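Local structure of dihydroxyacetone kinase (Citrobacter freundii, 1UN8) at residues Q96-N110 / R127-D139. The protein catalyses the ATP-dependent phosphorylation of dihydroxyacetone to dihydroxyacetone phosphate, as a homodimer that uses divalent metal ions. Numbering follows the deposited sequence.
Sequences QAVTGEAGCLLIVKN and RLGYNVEMLIVGD
Strands 104-109 and 132-137 run parallel, their axes 4.6 Å apart and inclined by 22°, and seven backbone hydrogen bonds join them from Cys104 N to Asn131 O through to Asn110 N to Val137 O. They are the two strands of a beta-alpha-beta unit whose crossover is helix 112-127; strand 132-137 is an edge strand of the sheet within this chain, while strand 104-109 also pairs with strand 52-59. Leu105, Ile107, Leu135 and Val137 lie on one face of the sheet, where Leu105 packs on helix 172-184, Ile107 on helix 155-167 and Leu135 on both. Here CD1 of Leu105 reaches over the neighbouring backbone to 3.5 Å from Glu133 O, and Ile107 CG2 meets Val137 CG2 at 3.8 Å. On the face of Leu106 and Val108, Val132 turns CG1 anti to its backbone N (chi1 -167°), which brings this methyl to 4.0 Å from both Cys104 SG and Leu106 CG. Further along, the extended start of Met134 brings SD to 4.1 Å from Val108 CG2; Met134 also packs on Tyr467 of the second subunit. Strand 104-109 ends at Lys109, a substrate-binding residue whose NZ is hydrogen-bonded to His65 NE2. At the other end, the Tyr130 ring lies against the end of helix 88-98, with Thr99 O in the plane of its ring at the edge. A water bridges Gly100 O and Asn131 N nearby. Tyr130 OH donates to a lone pair of Gln96 OE1 at 2.8 Å, in the carbonyl plane, with amide and ring planes 80° apart, while Gln96 NE2 bonds Ala344 O of the second subunit.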
# COMPACT_ATOMS: atom_id res chain seq x y z
N GLN A 96 20.46 -10.64 -24.84
CA GLN A 96 21.57 -10.13 -25.62
C GLN A 96 22.16 -8.85 -25.04
O GLN A 96 23.35 -8.58 -25.19
CB GLN A 96 21.12 -9.81 -27.04
CG GLN A 96 20.58 -10.98 -27.81
CD GLN A 96 20.85 -10.83 -29.29
OE1 GLN A 96 21.99 -10.98 -29.74
NE2 GLN A 96 19.81 -10.50 -30.05
N ALA A 97 21.32 -8.07 -24.38
CA ALA A 97 21.76 -6.81 -23.82
C ALA A 97 22.60 -6.87 -22.56
O ALA A 97 23.42 -5.99 -22.32
CB ALA A 97 20.57 -5.92 -23.59
N VAL A 98 22.41 -7.91 -21.75
CA VAL A 98 23.12 -7.99 -20.48
C VAL A 98 23.83 -9.30 -20.21
O VAL A 98 24.39 -9.49 -19.13
CB VAL A 98 22.14 -7.76 -19.30
CG1 VAL A 98 21.42 -6.44 -19.47
CG2 VAL A 98 21.13 -8.90 -19.22
N THR A 99 23.81 -10.20 -21.19
CA THR A 99 24.45 -11.49 -20.99
C THR A 99 25.82 -11.62 -21.66
O THR A 99 25.97 -11.34 -22.85
CB THR A 99 23.55 -12.64 -21.51
OG1 THR A 99 22.26 -12.53 -20.90
CG2 THR A 99 24.14 -14.00 -21.15
N GLY A 100 26.80 -12.03 -20.85
CA GLY A 100 28.15 -12.24 -21.32
C GLY A 100 28.40 -13.74 -21.40
O GLY A 100 27.47 -14.54 -21.30
N GLU A 101 29.66 -14.13 -21.58
CA GLU A 101 29.98 -15.55 -21.70
C GLU A 101 29.50 -16.37 -20.51
O GLU A 101 29.21 -17.55 -20.65
CB GLU A 101 31.49 -15.73 -21.88
CG GLU A 101 31.92 -15.84 -23.34
CD GLU A 101 33.43 -15.69 -23.52
OE1 GLU A 101 33.94 -14.56 -23.39
OE2 GLU A 101 34.10 -16.72 -23.79
N ALA A 102 29.40 -15.73 -19.35
CA ALA A 102 28.97 -16.43 -18.14
C ALA A 102 27.55 -16.99 -18.25
O ALA A 102 27.18 -17.91 -17.51
CB ALA A 102 29.06 -15.49 -16.94
N GLY A 103 26.76 -16.43 -19.17
CA GLY A 103 25.39 -16.88 -19.35
C GLY A 103 24.39 -16.20 -18.43
O GLY A 103 24.76 -15.37 -17.58
N CYS A 104 23.11 -16.53 -18.61
CA CYS A 104 22.06 -15.95 -17.79
C CYS A 104 20.99 -16.95 -17.38
O CYS A 104 20.72 -17.93 -18.08
CB CYS A 104 21.36 -14.81 -18.53
SG CYS A 104 20.32 -15.39 -19.87
N LEU A 105 20.40 -16.69 -16.22
CA LEU A 105 19.34 -17.51 -15.68
C LEU A 105 18.02 -16.75 -15.78
O LEU A 105 17.89 -15.63 -15.25
CB LEU A 105 19.62 -17.83 -14.21
CG LEU A 105 18.41 -18.33 -13.43
CD1 LEU A 105 17.95 -19.64 -14.05
CD2 LEU A 105 18.76 -18.51 -11.95
N LEU A 106 17.06 -17.31 -16.50
CA LEU A 106 15.75 -16.68 -16.62
C LEU A 106 14.90 -17.23 -15.46
O LEU A 106 14.80 -18.45 -15.28
CB LEU A 106 15.09 -17.03 -17.96
CG LEU A 106 15.81 -16.66 -19.26
CD1 LEU A 106 14.98 -17.13 -20.45
CD2 LEU A 106 16.07 -15.17 -19.33
N ILE A 107 14.34 -16.35 -14.64
CA ILE A 107 13.49 -16.78 -13.54
C ILE A 107 12.06 -16.44 -13.98
O ILE A 107 11.68 -15.25 -14.07
CB ILE A 107 13.83 -16.04 -12.24
CG1 ILE A 107 15.31 -16.26 -11.88
CG2 ILE A 107 12.89 -16.53 -11.10
CD1 ILE A 107 15.55 -16.91 -10.55
N VAL A 108 11.25 -17.46 -14.24
CA VAL A 108 9.89 -17.25 -14.71
C VAL A 108 8.77 -17.78 -13.80
O VAL A 108 8.80 -18.93 -13.38
CB VAL A 108 9.71 -17.88 -16.10
CG1 VAL A 108 8.29 -17.68 -16.60
CG2 VAL A 108 10.70 -17.26 -17.06
N LYS A 109 7.79 -16.92 -13.53
CA LYS A 109 6.64 -17.31 -12.70
C LYS A 109 5.81 -18.29 -13.54
O LYS A 109 5.72 -18.13 -14.76
CB LYS A 109 5.82 -16.08 -12.30
CG LYS A 109 6.57 -15.12 -11.37
CD LYS A 109 5.67 -14.03 -10.77
CE LYS A 109 4.98 -13.18 -11.84
NZ LYS A 109 5.91 -12.59 -12.83
N ASN A 110 5.23 -19.29 -12.91
CA ASN A 110 4.47 -20.31 -13.64
C ASN A 110 3.19 -19.85 -14.33
O ASN A 110 2.11 -19.91 -13.76
CB ASN A 110 4.15 -21.48 -12.71
CG ASN A 110 4.02 -22.80 -13.46
OD1 ASN A 110 3.97 -22.82 -14.69
ND2 ASN A 110 3.97 -23.91 -12.72
N ARG A 127 20.72 -20.47 -29.92
CA ARG A 127 21.19 -20.56 -31.30
C ARG A 127 22.24 -19.47 -31.56
O ARG A 127 23.09 -19.61 -32.44
CB ARG A 127 20.03 -20.41 -32.27
CG ARG A 127 20.47 -20.28 -33.72
CD ARG A 127 19.30 -20.25 -34.67
NE ARG A 127 19.72 -19.90 -36.02
CZ ARG A 127 20.10 -18.67 -36.39
NH1 ARG A 127 20.10 -17.68 -35.51
NH2 ARG A 127 20.48 -18.44 -37.64
N LEU A 128 22.18 -18.40 -30.78
CA LEU A 128 23.11 -17.30 -30.93
C LEU A 128 24.34 -17.48 -30.05
O LEU A 128 25.14 -16.55 -29.87
CB LEU A 128 22.42 -15.97 -30.61
CG LEU A 128 21.29 -15.59 -31.57
CD1 LEU A 128 20.53 -14.36 -31.04
CD2 LEU A 128 21.88 -15.31 -32.95
N GLY A 129 24.49 -18.66 -29.47
CA GLY A 129 25.66 -18.91 -28.65
C GLY A 129 25.62 -18.56 -27.18
O GLY A 129 26.58 -18.84 -26.45
N TYR A 130 24.54 -17.93 -26.72
CA TYR A 130 24.46 -17.58 -25.31
C TYR A 130 24.15 -18.82 -24.48
O TYR A 130 23.50 -19.76 -24.96
CB TYR A 130 23.35 -16.55 -25.06
CG TYR A 130 23.52 -15.23 -25.76
CD1 TYR A 130 23.00 -15.03 -27.03
CD2 TYR A 130 24.18 -14.16 -25.14
CE1 TYR A 130 23.11 -13.80 -27.67
CE2 TYR A 130 24.30 -12.92 -25.77
CZ TYR A 130 23.76 -12.75 -27.04
OH TYR A 130 23.87 -11.54 -27.69
N ASN A 131 24.64 -18.84 -23.25
CA ASN A 131 24.35 -19.96 -22.35
C ASN A 131 23.15 -19.52 -21.52
O ASN A 131 23.22 -18.54 -20.79
CB ASN A 131 25.54 -20.25 -21.44
CG ASN A 131 26.66 -20.96 -22.16
OD1 ASN A 131 27.47 -21.63 -21.53
ND2 ASN A 131 26.72 -20.80 -23.47
N VAL A 132 22.05 -20.26 -21.65
CA VAL A 132 20.83 -19.92 -20.95
C VAL A 132 20.20 -21.06 -20.16
O VAL A 132 20.24 -22.22 -20.58
CB VAL A 132 19.77 -19.40 -21.93
CG1 VAL A 132 18.63 -18.75 -21.16
CG2 VAL A 132 20.41 -18.43 -22.91
N GLU A 133 19.63 -20.71 -19.02
CA GLU A 133 18.93 -21.67 -18.18
C GLU A 133 17.63 -21.00 -17.73
O GLU A 133 17.57 -19.78 -17.55
CB GLU A 133 19.78 -22.05 -16.96
CG GLU A 133 20.97 -22.96 -17.27
CD GLU A 133 20.60 -24.21 -18.06
OE1 GLU A 133 19.47 -24.73 -17.89
OE2 GLU A 133 21.44 -24.68 -18.85
N MET A 134 16.58 -21.80 -17.56
CA MET A 134 15.30 -21.26 -17.13
C MET A 134 14.74 -21.99 -15.92
O MET A 134 14.70 -23.22 -15.89
CB MET A 134 14.29 -21.34 -18.27
CG MET A 134 12.96 -20.73 -17.91
SD MET A 134 11.90 -20.49 -19.36
CE MET A 134 10.51 -21.47 -18.82
N LEU A 135 14.32 -21.23 -14.91
CA LEU A 135 13.74 -21.81 -13.71
C LEU A 135 12.31 -21.31 -13.55
O LEU A 135 12.08 -20.13 -13.28
CB LEU A 135 14.54 -21.42 -12.47
CG LEU A 135 13.88 -21.84 -11.15
CD1 LEU A 135 13.78 -23.35 -11.11
CD2 LEU A 135 14.66 -21.32 -9.94
N ILE A 136 11.35 -22.22 -13.73
CA ILE A 136 9.94 -21.87 -13.58
C ILE A 136 9.58 -21.97 -12.09
O ILE A 136 9.77 -23.03 -11.47
CB ILE A 136 9.00 -22.83 -14.37
CG1 ILE A 136 9.36 -22.88 -15.85
CG2 ILE A 136 7.56 -22.34 -14.24
CD1 ILE A 136 10.61 -23.64 -16.13
N VAL A 137 9.08 -20.88 -11.51
CA VAL A 137 8.71 -20.87 -10.10
C VAL A 137 7.20 -21.05 -9.89
O VAL A 137 6.39 -20.30 -10.44
CB VAL A 137 9.15 -19.56 -9.43
CG1 VAL A 137 8.93 -19.65 -7.93
CG2 VAL A 137 10.62 -19.31 -9.73
N GLY A 138 6.83 -22.07 -9.11
CA GLY A 138 5.43 -22.34 -8.83
C GLY A 138 5.28 -22.57 -7.35
O GLY A 138 5.12 -23.70 -6.89
N ASP A 139 5.32 -21.49 -6.58
CA ASP A 139 5.23 -21.57 -5.13
C ASP A 139 3.84 -21.62 -4.49
O ASP A 139 3.73 -21.95 -3.31
CB ASP A 139 6.05 -20.43 -4.52
CG ASP A 139 5.54 -19.05 -4.92
OD1 ASP A 139 5.39 -18.78 -6.13
OD2 ASP A 139 5.29 -18.22 -4.02
O HOH W 1 26.18 -16.75 -22.42